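Local coordinates for protein threonine--tRNA ligase catalytic subunit (Aeropyrum pernix, PDB 3A32) that attaches threonine to tRNA(Thr) in two steps, through a threonyl-adenylate made with ATP, and probably cannot deacylate mischarged seryl-tRNA(Thr), at residues A[58-63]-A[68-73]; A[187-192]-A[312-317]; A[49-54]-A[336-341]; A[117-122]-A[128-133]. All blocks are in the same frame, centred on the assembly; numbering follows the deposited sequence.

Interaction 1 (A[58-63]-A[68-73])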
loop_
_atom_site.group_PDB
_atom_site.type_symbol
_atom_site.label_atom_id
_atom_site.label_comp_id
_atom_site.label_asym_id
_atom_site.label_seq_id
_atom_site.Cartn_x
_atom_site.Cartn_y
_atom_site.Cartn_z
ATOM N N VAL A 58 3.885 6.699 2.847
ATOM C CA VAL A 58 4.211 8.121 3.065
ATOM C C VAL A 58 3.108 9.057 2.564
ATOM O O VAL A 58 2.701 9.941 3.284
ATOM C CB VAL A 58 5.578 8.547 2.383
ATOM C CG1 VAL A 58 5.791 10.074 2.478
ATOM C CG2 VAL A 58 6.769 7.795 3.025
ATOM N N LEU A 59 2.625 8.863 1.345
ATOM C CA LEU A 59 1.592 9.733 0.802
ATOM C C LEU A 59 0.269 9.556 1.521
ATOM O O LEU A 59 -0.392 10.551 1.780
ATOM C CB LEU A 59 1.409 9.534 -0.723
ATOM C CG LEU A 59 2.700 9.819 -1.502
ATOM C CD1 LEU A 59 2.565 9.428 -2.976
ATOM C CD2 LEU A 59 3.052 11.312 -1.312
ATOM N N ALA A 60 -0.108 8.309 1.844
ATOM C CA ALA A 60 -1.301 8.033 2.630
ATOM C C ALA A 60 -1.261 8.713 4.003
ATOM O O ALA A 60 -2.185 9.437 4.366
ATOM C CB ALA A 60 -1.550 6.494 2.778
ATOM N N LYS A 61 -0.191 8.488 4.755
ATOM C CA LYS A 61 -0.014 9.113 6.074
ATOM C C LYS A 61 0.092 10.627 6.034
ATOM O O LYS A 61 -0.485 11.296 6.916
ATOM C CB LYS A 61 1.186 8.499 6.828
ATOM C CG LYS A 61 0.986 6.994 7.138
ATOM C CD LYS A 61 2.232 6.304 7.685
ATOM C CE LYS A 61 1.869 4.875 8.034
ATOM N NZ LYS A 61 3.020 4.081 8.567
ATOM N N PHE A 62 0.816 11.166 5.039
ATOM C CA PHE A 62 0.860 12.629 4.810
ATOM C C PHE A 62 -0.546 13.214 4.642
ATOM O O PHE A 62 -0.899 14.211 5.285
ATOM C CB PHE A 62 1.727 13.015 3.609
ATOM C CG PHE A 62 1.656 14.508 3.264
ATOM C CD1 PHE A 62 2.150 15.480 4.162
ATOM C CD2 PHE A 62 1.101 14.936 2.057
ATOM C CE1 PHE A 62 2.062 16.859 3.856
ATOM C CE2 PHE A 62 0.996 16.295 1.738
ATOM C CZ PHE A 62 1.500 17.269 2.638
ATOM N N HIS A 63 -1.362 12.553 3.811
ATOM C CA HIS A 63 -2.721 12.989 3.612
ATOM C C HIS A 63 -3.612 12.820 4.802
ATOM O O HIS A 63 -4.380 13.727 5.128
ATOM C CB HIS A 63 -3.284 12.377 2.343
ATOM C CG HIS A 63 -2.718 13.019 1.112
ATOM N ND1 HIS A 63 -1.497 12.664 0.576
ATOM C CD2 HIS A 63 -3.185 14.031 0.347
ATOM C CE1 HIS A 63 -1.275 13.377 -0.514
ATOM N NE2 HIS A 63 -2.256 14.253 -0.645
ATOM N N TYR A 68 -7.271 14.412 5.275
ATOM C CA TYR A 68 -7.930 13.616 4.251
ATOM C C TYR A 68 -8.222 12.274 4.837
ATOM O O TYR A 68 -7.431 11.714 5.551
ATOM C CB TYR A 68 -7.039 13.369 3.013
ATOM C CG TYR A 68 -6.681 14.587 2.175
ATOM C CD1 TYR A 68 -7.272 14.814 0.918
ATOM C CD2 TYR A 68 -5.685 15.499 2.628
ATOM C CE1 TYR A 68 -6.922 15.924 0.165
ATOM C CE2 TYR A 68 -5.327 16.620 1.882
ATOM C CZ TYR A 68 -5.938 16.829 0.661
ATOM O OH TYR A 68 -5.533 17.930 -0.057
ATOM N N TYR A 69 -9.363 11.735 4.483
ATOM C CA TYR A 69 -9.632 10.353 4.749
ATOM C C TYR A 69 -8.936 9.538 3.685
ATOM O O TYR A 69 -9.094 9.817 2.503
ATOM C CB TYR A 69 -11.091 10.134 4.624
ATOM C CG TYR A 69 -11.930 10.973 5.524
ATOM C CD1 TYR A 69 -11.833 10.860 6.917
ATOM C CD2 TYR A 69 -12.914 11.837 4.986
ATOM C CE1 TYR A 69 -12.645 11.633 7.749
ATOM C CE2 TYR A 69 -13.726 12.590 5.809
ATOM C CZ TYR A 69 -13.591 12.478 7.175
ATOM O OH TYR A 69 -14.403 13.207 7.980
ATOM N N VAL A 70 -8.167 8.532 4.097
ATOM C CA VAL A 70 -7.558 7.649 3.111
ATOM C C VAL A 70 -8.436 6.484 2.778
ATOM O O VAL A 70 -9.078 5.903 3.668
ATOM C CB VAL A 70 -6.111 7.238 3.458
ATOM C CG1 VAL A 70 -5.276 8.564 3.713
ATOM C CG2 VAL A 70 -6.059 6.278 4.606
ATOM N N VAL A 71 -8.512 6.179 1.488
ATOM C CA VAL A 71 -9.373 5.147 1.022
ATOM C C VAL A 71 -8.696 4.319 -0.061
ATOM O O VAL A 71 -7.631 4.671 -0.607
ATOM C CB VAL A 71 -10.766 5.685 0.547
ATOM C CG1 VAL A 71 -11.443 6.488 1.677
ATOM C CG2 VAL A 71 -10.646 6.487 -0.743
ATOM N N GLU A 72 -9.287 3.177 -0.308
ATOM C CA GLU A 72 -8.897 2.332 -1.437
ATOM C C GLU A 72 -10.226 1.900 -2.075
ATOM O O GLU A 72 -11.150 1.433 -1.361
ATOM C CB GLU A 72 -8.031 1.152 -0.976
ATOM C CG GLU A 72 -7.861 0.061 -2.054
ATOM C CD GLU A 72 -6.737 -0.982 -1.767
ATOM O OE1 GLU A 72 -6.105 -0.899 -0.691
ATOM O OE2 GLU A 72 -6.464 -1.865 -2.672
ATOM N N THR A 73 -10.359 2.133 -3.384
ATOM C CA THR A 73 -11.635 1.835 -4.065
ATOM C C THR A 73 -11.405 0.726 -5.096
ATOM O O THR A 73 -10.262 0.509 -5.513
ATOM C CB THR A 73 -12.339 3.134 -4.656
ATOM O OG1 THR A 73 -11.506 3.766 -5.649
ATOM C CG2 THR A 73 -12.709 4.164 -3.533
#
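His63 and Tyr68 meet in a T-shaped aromatic pair where helix 48-65 turns into strand 69-70, the outermost strand, within this chain, of the large mixed sheet of the class II synthetase catalytic core. The long helix followed by a strand at the dimer interface is consistent with motif 1 of class II enzymes; Val70 and Ala60 both pack on Tyr53 of the second subunit. The imidazole presents its CD2 edge over the centre of the phenol ring, centroids 4.8 Å apart and planes at 74°. With chi1 of -74° the His63 ring lies beside its own backbone N, and from there ND1 reaches back to Leu59 O at 2.7 Å. That oxygen also accepts from His63 N, on the opposite face of its plane. NE2 bonds to Arg311, so both ring nitrogens keep the imidazole from turning; Arg311 and Glu184 also hold Tyr68 OH. A leucine in place of Tyr68 would probably leave the His63 edge without its aromatic face and Glu184 without the hydroxyl. The backbone closes the turn with Tyr68 N to His63 O, 3.0 Å and 160° at the hydrogen. One turn before His63, Ala60 O is met by Val70 CG1 at 3.3 Å.

Interaction 2 (A[187-192]-A[312-317])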
loop_
_atom_site.group_PDB
_atom_site.type_symbol
_atom_site.label_atom_id
_atom_site.label_comp_id
_atom_site.label_asym_id
_atom_site.label_seq_id
_atom_site.Cartn_x
_atom_site.Cartn_y
_atom_site.Cartn_z
ATOM N N LEU A 187 5.396 20.923 0.282
ATOM C CA LEU A 187 5.895 20.000 1.323
ATOM C C LEU A 187 6.362 18.630 0.768
ATOM O O LEU A 187 7.437 18.146 1.163
ATOM C CB LEU A 187 4.822 19.775 2.410
ATOM C CG LEU A 187 4.421 20.919 3.362
ATOM C CD1 LEU A 187 3.121 20.578 4.109
ATOM C CD2 LEU A 187 5.541 21.237 4.336
ATOM N N VAL A 188 5.543 17.985 -0.074
ATOM C CA VAL A 188 5.938 16.765 -0.758
ATOM C C VAL A 188 7.179 16.921 -1.716
ATOM O O VAL A 188 8.171 16.167 -1.600
ATOM C CB VAL A 188 4.743 16.122 -1.480
ATOM C CG1 VAL A 188 5.184 15.031 -2.394
ATOM C CG2 VAL A 188 3.762 15.532 -0.468
ATOM N N LEU A 189 7.164 17.914 -2.612
ATOM C CA LEU A 189 8.354 18.174 -3.414
ATOM C C LEU A 189 9.626 18.365 -2.608
ATOM O O LEU A 189 10.650 17.746 -2.912
ATOM C CB LEU A 189 8.188 19.383 -4.311
ATOM C CG LEU A 189 7.201 19.259 -5.467
ATOM C CD1 LEU A 189 7.631 20.328 -6.382
ATOM C CD2 LEU A 189 7.245 17.932 -6.158
ATOM N N GLU A 190 9.558 19.218 -1.589
ATOM C CA GLU A 190 10.742 19.626 -0.839
ATOM C C GLU A 190 11.230 18.555 0.109
ATOM O O GLU A 190 12.425 18.335 0.255
ATOM C CB GLU A 190 10.503 20.974 -0.104
ATOM C CG GLU A 190 10.398 22.140 -1.081
ATOM C CD GLU A 190 10.282 23.516 -0.420
ATOM O OE1 GLU A 190 9.755 23.596 0.706
ATOM O OE2 GLU A 190 10.722 24.535 -1.038
ATOM N N ARG A 191 10.297 17.872 0.753
ATOM C CA ARG A 191 10.660 16.977 1.850
ATOM C C ARG A 191 10.834 15.550 1.459
ATOM O O ARG A 191 11.698 14.860 2.044
ATOM C CB ARG A 191 9.687 17.126 3.023
ATOM C CG ARG A 191 9.864 18.531 3.603
ATOM C CD ARG A 191 9.061 18.811 4.799
ATOM N NE ARG A 191 9.229 20.231 5.099
ATOM C CZ ARG A 191 8.726 20.830 6.183
ATOM N NH1 ARG A 191 8.006 20.127 7.072
ATOM N NH2 ARG A 191 8.941 22.131 6.360
ATOM N N LEU A 192 10.041 15.102 0.479
ATOM C CA LEU A 192 10.141 13.727 -0.001
ATOM C C LEU A 192 11.134 13.663 -1.127
ATOM O O LEU A 192 12.001 12.767 -1.170
ATOM C CB LEU A 192 8.779 13.156 -0.428
ATOM C CG LEU A 192 8.761 11.727 -0.949
ATOM C CD1 LEU A 192 9.281 10.730 0.097
ATOM C CD2 LEU A 192 7.352 11.369 -1.378
ATOM N N ALA A 312 -4.327 16.401 -7.677
ATOM C CA ALA A 312 -3.175 15.559 -7.358
ATOM C C ALA A 312 -2.014 16.503 -7.129
ATOM O O ALA A 312 -2.028 17.581 -7.681
ATOM C CB ALA A 312 -2.881 14.578 -8.505
ATOM N N LEU A 313 -0.989 16.088 -6.387
ATOM C CA LEU A 313 0.232 16.878 -6.204
ATOM C C LEU A 313 1.279 16.486 -7.215
ATOM O O LEU A 313 1.859 17.343 -7.826
ATOM C CB LEU A 313 0.809 16.762 -4.779
ATOM C CG LEU A 313 -0.161 16.890 -3.578
ATOM C CD1 LEU A 313 0.600 16.730 -2.267
ATOM C CD2 LEU A 313 -0.959 18.208 -3.546
ATOM N N LEU A 314 1.529 15.185 -7.372
ATOM C CA LEU A 314 2.509 14.645 -8.312
ATOM C C LEU A 314 1.826 14.395 -9.650
ATOM O O LEU A 314 2.381 14.716 -10.688
ATOM C CB LEU A 314 3.078 13.322 -7.768
ATOM C CG LEU A 314 3.640 13.302 -6.335
ATOM C CD1 LEU A 314 4.226 11.911 -5.915
ATOM C CD2 LEU A 314 4.663 14.423 -6.157
ATOM N N GLY A 315 0.615 13.812 -9.614
ATOM C CA GLY A 315 -0.106 13.462 -10.854
ATOM C C GLY A 315 0.000 11.973 -11.085
ATOM O O GLY A 315 -0.296 11.209 -10.192
ATOM N N SER A 316 0.460 11.544 -12.259
ATOM C CA SER A 316 0.875 10.170 -12.423
ATOM C C SER A 316 2.195 10.002 -11.674
ATOM O O SER A 316 3.151 10.732 -11.908
ATOM C CB SER A 316 1.037 9.841 -13.892
ATOM O OG SER A 316 1.714 8.607 -14.077
ATOM N N ILE A 317 2.230 9.016 -10.770
ATOM C CA ILE A 317 3.422 8.673 -9.980
ATOM C C ILE A 317 4.517 8.074 -10.856
ATOM O O ILE A 317 5.671 8.459 -10.734
ATOM C CB ILE A 317 3.055 7.718 -8.821
ATOM C CG1 ILE A 317 2.317 8.540 -7.747
ATOM C CG2 ILE A 317 4.358 7.053 -8.205
ATOM C CD1 ILE A 317 1.239 7.784 -7.064
#
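Val188 meets Leu313 and Leu314 through methyl groups, and the contact across the two segments is apolar throughout. The valine divides its branches between two neighbours: CG2 touches Leu313 CD1 at 3.8 Å, while CG1 touches Leu314 CD2 at the same distance of 3.8 Å. A chi1 of 169° sets CG1 anti to the backbone N and CG2 beside it, which turns one methyl to each leucine. Each leucine side chain crosses the valine at about a right angle. Leu189 adds a looser touch, its CD2 lying 4.4 Å from Leu314 CD2. Phe193 also packs on Leu314, and Phe62 of helix 48-65 packs on both Val188 and Leu313.

Polar bonds shape the backbone on the sheet side, where the chain turns a corner at 313-315. Asp163 takes the backbone N-H groups of Leu313 and Leu314 on OD2 and that of Gly315 on OD1. Beyond the corner, Ser316 is the N-cap of helix 317-327, its OG accepting from Arg319 N. The end of helix 174-191 thus packs on the bend between strand 306-316 and helix 317-327, a strand followed by a helix that is consistent with motif 3 of class II synthetases.

Interaction 3 (A[49-54]-A[336-341])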
loop_
_atom_site.group_PDB
_atom_site.type_symbol
_atom_site.label_atom_id
_atom_site.label_comp_id
_atom_site.label_asym_id
_atom_site.label_seq_id
_atom_site.Cartn_x
_atom_site.Cartn_y
_atom_site.Cartn_z
ATOM N N GLY A 49 9.924 -2.402 -5.861
ATOM C CA GLY A 49 8.838 -2.849 -4.931
ATOM C C GLY A 49 8.794 -2.027 -3.662
ATOM O O GLY A 49 7.728 -1.477 -3.317
ATOM N N PRO A 50 9.948 -1.907 -2.964
ATOM C CA PRO A 50 9.970 -1.105 -1.741
ATOM C C PRO A 50 9.669 0.360 -1.965
ATOM O O PRO A 50 9.005 0.976 -1.120
ATOM C CB PRO A 50 11.388 -1.349 -1.162
ATOM C CG PRO A 50 11.850 -2.633 -1.828
ATOM C CD PRO A 50 11.251 -2.572 -3.197
ATOM N N ILE A 51 10.090 0.895 -3.118
ATOM C CA ILE A 51 9.717 2.250 -3.503
ATOM C C ILE A 51 8.181 2.407 -3.579
ATOM O O ILE A 51 7.647 3.385 -3.094
ATOM C CB ILE A 51 10.347 2.691 -4.883
ATOM C CG1 ILE A 51 11.868 2.648 -4.870
ATOM C CG2 ILE A 51 9.942 4.132 -5.253
ATOM C CD1 ILE A 51 12.411 3.194 -6.138
ATOM N N ARG A 52 7.485 1.453 -4.199
ATOM C CA ARG A 52 6.027 1.519 -4.311
ATOM C C ARG A 52 5.301 1.417 -2.969
ATOM O O ARG A 52 4.385 2.179 -2.719
ATOM C CB ARG A 52 5.507 0.493 -5.328
ATOM C CG ARG A 52 5.875 0.995 -6.787
ATOM C CD ARG A 52 5.185 0.152 -7.836
ATOM N NE ARG A 52 3.732 0.331 -7.815
ATOM C CZ ARG A 52 3.089 1.342 -8.418
ATOM N NH1 ARG A 52 3.765 2.267 -9.095
ATOM N NH2 ARG A 52 1.770 1.412 -8.373
ATOM N N TYR A 53 5.721 0.508 -2.093
ATOM C CA TYR A 53 5.110 0.437 -0.772
ATOM C C TYR A 53 5.434 1.687 0.058
ATOM O O TYR A 53 4.567 2.165 0.756
ATOM C CB TYR A 53 5.512 -0.822 -0.024
ATOM C CG TYR A 53 4.908 -2.080 -0.595
ATOM C CD1 TYR A 53 5.559 -2.774 -1.612
ATOM C CD2 TYR A 53 3.678 -2.561 -0.137
ATOM C CE1 TYR A 53 5.004 -3.932 -2.180
ATOM C CE2 TYR A 53 3.112 -3.760 -0.666
ATOM C CZ TYR A 53 3.803 -4.438 -1.673
ATOM O OH TYR A 53 3.320 -5.584 -2.215
ATOM N N ALA A 54 6.669 2.191 -0.040
ATOM C CA ALA A 54 7.093 3.369 0.753
ATOM C C ALA A 54 6.280 4.607 0.347
ATOM O O ALA A 54 5.822 5.378 1.182
ATOM C CB ALA A 54 8.614 3.623 0.592
ATOM N N LEU A 336 13.603 6.524 -0.516
ATOM C CA LEU A 336 13.142 5.914 -1.750
ATOM C C LEU A 336 14.223 5.210 -2.600
ATOM O O LEU A 336 13.950 4.770 -3.721
ATOM C CB LEU A 336 12.454 6.999 -2.582
ATOM C CG LEU A 336 11.213 7.651 -1.934
ATOM C CD1 LEU A 336 10.639 8.622 -2.965
ATOM C CD2 LEU A 336 10.124 6.614 -1.408
ATOM N N ALA A 337 15.439 5.091 -2.077
ATOM C CA ALA A 337 16.559 4.539 -2.816
ATOM C C ALA A 337 16.442 3.011 -2.757
ATOM O O ALA A 337 16.337 2.423 -1.663
ATOM C CB ALA A 337 17.896 5.016 -2.183
ATOM N N PRO A 338 16.508 2.335 -3.925
ATOM C CA PRO A 338 16.534 0.862 -3.893
ATOM C C PRO A 338 17.600 0.335 -2.900
ATOM O O PRO A 338 17.276 -0.482 -2.019
ATOM C CB PRO A 338 16.848 0.493 -5.348
ATOM C CG PRO A 338 16.248 1.646 -6.156
ATOM C CD PRO A 338 16.590 2.868 -5.303
ATOM N N ILE A 339 18.855 0.799 -3.017
ATOM C CA ILE A 339 19.903 0.451 -2.041
ATOM C C ILE A 339 20.170 1.666 -1.152
ATOM O O ILE A 339 20.614 2.721 -1.641
ATOM C CB ILE A 339 21.223 -0.036 -2.742
ATOM C CG1 ILE A 339 20.940 -1.266 -3.624
ATOM C CG2 ILE A 339 22.329 -0.321 -1.691
ATOM C CD1 ILE A 339 22.147 -1.740 -4.529
ATOM N N GLN A 340 19.896 1.533 0.149
ATOM C CA GLN A 340 20.109 2.623 1.084
ATOM C C GLN A 340 21.548 2.746 1.584
ATOM O O GLN A 340 22.107 3.847 1.616
ATOM C CB GLN A 340 19.114 2.494 2.243
ATOM C CG GLN A 340 17.660 2.802 1.752
ATOM C CD GLN A 340 16.651 2.716 2.824
ATOM O OE1 GLN A 340 16.475 1.667 3.444
ATOM N NE2 GLN A 340 15.931 3.814 3.046
ATOM N N PHE A 341 22.152 1.626 1.981
ATOM C CA PHE A 341 23.560 1.601 2.411
ATOM C C PHE A 341 24.246 0.595 1.549
ATOM O O PHE A 341 23.827 -0.569 1.548
ATOM C CB PHE A 341 23.710 1.147 3.879
ATOM C CG PHE A 341 23.311 2.195 4.876
ATOM C CD1 PHE A 341 24.205 3.216 5.228
ATOM C CD2 PHE A 341 22.027 2.197 5.426
ATOM C CE1 PHE A 341 23.830 4.209 6.138
ATOM C CE2 PHE A 341 21.635 3.189 6.337
ATOM C CZ PHE A 341 22.541 4.183 6.725
#
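Ile51 lays the CG1-CD1 arm of its side chain along the carbonyl oxygen of Leu336, with CG1 3.2 Å and CD1 3.3 Å from that O. The arm lies beside the backbone N, anti to the carbonyl carbon (chi1 -59°), and is extended at chi2, so that CD1 runs on past the oxygen to the pyrrolidine ring of Pro338. There it meets CG at 4.1 Å, the two side chains crossing at a slant. Ile51 thus spans a main-chain carbonyl and a proline ring, while its backbone comes close as well: the CA atoms of Ile51 and Leu336 are 5.3 Å apart.

One turn further along the helix, Ala54 points its CB toward the other segment and receives the end of Leu336, whose CD2 methyl sits 3.9 Å away. The small alanine lets the leucine come up to the helix, and Leu336 also packs on Phe193. Here the catalytic core of a class II synthetase meets the linker to its C-terminal anticodon-binding domain: helix 48-65 belongs to the former, and 336-341 leads into strand 341-347 of the latter. Replacing Ile51 by an alanine would probably open a gap between the helix and the linker, where CG1 and CD1 now fill the space beside Leu336 O, and leave Pro338 CG without its partner.

Neighbouring side chains of the helix serve other surfaces. Tyr53 OH bonds to Val71 O of the second subunit, and Arg52 pairs with Glu318 of its own chain and Glu72 of the second subunit.

Interaction 4 (A[117-122]-A[128-133])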
loop_
_atom_site.group_PDB
_atom_site.type_symbol
_atom_site.label_atom_id
_atom_site.label_comp_id
_atom_site.label_asym_id
_atom_site.label_seq_id
_atom_site.Cartn_x
_atom_site.Cartn_y
_atom_site.Cartn_z
ATOM N N LEU A 117 -19.321 8.122 -4.414
ATOM C CA LEU A 117 -20.171 7.146 -3.758
ATOM C C LEU A 117 -19.861 7.044 -2.247
ATOM O O LEU A 117 -20.778 6.883 -1.414
ATOM C CB LEU A 117 -20.081 5.764 -4.449
ATOM C CG LEU A 117 -20.713 5.528 -5.850
ATOM C CD1 LEU A 117 -20.497 4.075 -6.288
ATOM C CD2 LEU A 117 -22.248 5.855 -5.929
ATOM N N LEU A 118 -18.580 7.114 -1.887
ATOM C CA LEU A 118 -18.166 7.049 -0.478
ATOM C C LEU A 118 -18.644 8.268 0.290
ATOM O O LEU A 118 -19.046 8.155 1.412
ATOM C CB LEU A 118 -16.619 6.943 -0.325
ATOM C CG LEU A 118 -15.958 5.620 -0.796
ATOM C CD1 LEU A 118 -14.459 5.547 -0.516
ATOM C CD2 LEU A 118 -16.666 4.426 -0.180
ATOM N N PHE A 119 -18.515 9.443 -0.290
ATOM C CA PHE A 119 -19.214 10.619 0.229
ATOM C C PHE A 119 -20.737 10.360 0.401
ATOM O O PHE A 119 -21.289 10.574 1.467
ATOM C CB PHE A 119 -19.001 11.823 -0.679
ATOM C CG PHE A 119 -19.835 13.041 -0.288
ATOM C CD1 PHE A 119 -19.493 13.806 0.829
ATOM C CD2 PHE A 119 -20.938 13.434 -1.061
ATOM C CE1 PHE A 119 -20.254 14.957 1.196
ATOM C CE2 PHE A 119 -21.716 14.574 -0.704
ATOM C CZ PHE A 119 -21.359 15.336 0.439
ATOM N N LEU A 120 -21.387 9.873 -0.651
ATOM C CA LEU A 120 -22.820 9.627 -0.602
ATOM C C LEU A 120 -23.192 8.639 0.468
ATOM O O LEU A 120 -24.202 8.830 1.131
ATOM C CB LEU A 120 -23.389 9.218 -1.966
ATOM C CG LEU A 120 -23.419 10.360 -2.989
ATOM C CD1 LEU A 120 -23.804 9.862 -4.372
ATOM C CD2 LEU A 120 -24.323 11.595 -2.521
ATOM N N ASN A 121 -22.400 7.589 0.646
ATOM C CA ASN A 121 -22.717 6.605 1.698
ATOM C C ASN A 121 -22.651 7.222 3.116
ATOM O O ASN A 121 -23.485 6.915 3.941
ATOM C CB ASN A 121 -21.823 5.351 1.599
ATOM C CG ASN A 121 -22.076 4.374 2.727
ATOM O OD1 ASN A 121 -23.176 3.809 2.852
ATOM N ND2 ASN A 121 -21.059 4.164 3.565
ATOM N N GLU A 122 -21.660 8.093 3.362
ATOM C CA GLU A 122 -21.465 8.713 4.663
ATOM C C GLU A 122 -22.556 9.727 4.953
ATOM O O GLU A 122 -22.963 9.891 6.104
ATOM C CB GLU A 122 -20.069 9.361 4.804
ATOM C CG GLU A 122 -18.925 8.390 4.542
ATOM C CD GLU A 122 -18.689 7.317 5.645
ATOM O OE1 GLU A 122 -19.376 7.293 6.670
ATOM O OE2 GLU A 122 -17.809 6.465 5.468
ATOM N N SER A 128 -25.581 15.515 8.196
ATOM C CA SER A 128 -24.760 16.714 8.445
ATOM C C SER A 128 -23.735 16.605 9.573
ATOM O O SER A 128 -22.951 17.546 9.769
ATOM C CB SER A 128 -25.645 17.954 8.686
ATOM O OG SER A 128 -26.457 17.733 9.823
ATOM N N LYS A 129 -23.714 15.498 10.325
ATOM C CA LYS A 129 -22.553 15.262 11.236
ATOM C C LYS A 129 -21.231 15.125 10.483
ATOM O O LYS A 129 -20.153 15.388 11.049
ATOM C CB LYS A 129 -22.744 14.024 12.097
ATOM C CG LYS A 129 -23.856 14.108 13.118
ATOM C CD LYS A 129 -23.581 13.087 14.185
ATOM C CE LYS A 129 -23.938 11.705 13.724
ATOM N NZ LYS A 129 -23.651 10.797 14.886
ATOM N N LEU A 130 -21.317 14.712 9.208
ATOM C CA LEU A 130 -20.124 14.634 8.340
ATOM C C LEU A 130 -19.614 16.061 8.152
ATOM O O LEU A 130 -20.370 16.915 7.676
ATOM C CB LEU A 130 -20.445 14.035 6.970
ATOM C CG LEU A 130 -19.256 13.634 6.065
ATOM C CD1 LEU A 130 -18.426 12.460 6.639
ATOM C CD2 LEU A 130 -19.745 13.295 4.684
ATOM N N PRO A 131 -18.357 16.332 8.547
ATOM C CA PRO A 131 -17.850 17.688 8.386
ATOM C C PRO A 131 -17.508 18.066 6.924
ATOM O O PRO A 131 -17.163 17.210 6.095
ATOM C CB PRO A 131 -16.587 17.707 9.267
ATOM C CG PRO A 131 -16.470 16.358 9.885
ATOM C CD PRO A 131 -17.340 15.431 9.122
ATOM N N LEU A 132 -17.650 19.344 6.616
ATOM C CA LEU A 132 -17.157 19.894 5.368
ATOM C C LEU A 132 -16.097 20.939 5.726
ATOM O O LEU A 132 -16.230 21.631 6.731
ATOM C CB LEU A 132 -18.303 20.538 4.581
ATOM C CG LEU A 132 -19.477 19.656 4.173
ATOM C CD1 LEU A 132 -20.561 20.448 3.423
ATOM C CD2 LEU A 132 -19.012 18.380 3.337
ATOM N N PRO A 133 -15.060 21.093 4.893
ATOM C CA PRO A 133 -14.855 20.321 3.644
ATOM C C PRO A 133 -14.637 18.795 3.875
ATOM O O PRO A 133 -14.085 18.363 4.911
ATOM C CB PRO A 133 -13.626 20.984 2.982
ATOM C CG PRO A 133 -13.052 21.929 3.999
ATOM C CD PRO A 133 -14.032 22.130 5.123
#
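Glu122 and Leu130 bring the two backbones nearest, with CA atoms 7.1 Å apart, as the chain leaves helix 112-126 through a short 3-10 turn and then runs back past it at a slant in extended form. Leu130 carries the contact. Its CG stands anti to the backbone N, chi1 -168°, and the branch that follows aims CD2 at the helix. This methyl sits between two helix side chains one turn apart: it lies 3.9 Å from Phe119 CE1 and equally 3.9 Å from Glu122 CB. The other branch, CD1, also reaches Glu122 CB, at 4.0 Å.

Only the aliphatic root of Glu122 takes part, for the chain bends at chi2 (-72°) and carries the carboxylate away from Leu130. Phe119 meets the leucines obliquely, and its CE1 also receives Leu132 CD2 at 4.2 Å. The same ring stands edge-to-face with Phe134 and touches Ile168, while Phe301 packs on Leu132 from helix 293-301.

A cis peptide bond precedes Pro133, the last residue before strand 134-143. The arrangement is a helix-to-strand connection in the class II catalytic core: helix 112-126, which starts at the zinc ligand Cys112, is joined by apolar contacts to the loop entering the large sheet.

In the fold
Following the chain, helix 48-65 supplies the first segment of interaction 3 and then, directly after it, that of interaction 1, which closes a short turn into strand 69-70. Interaction 4 closes a second short return, between helix 112-126 and strand 134-143. Interaction 2 spans a longer excursion, from helix 174-191 to the end of strand 306-316. Interaction 3 closes last, at 336-341, so its loop encloses the other three, which follow one another without crossing. Phe62 of the first helix joins interactions 1 and 2; Leu118 packs on Val71 and Thr73, joining 1 and 4; Leu192 meets Leu336, joining 2 and 3. Together they tie catalytic sheet, surrounding helices and the linker to the anticodon-binding domain.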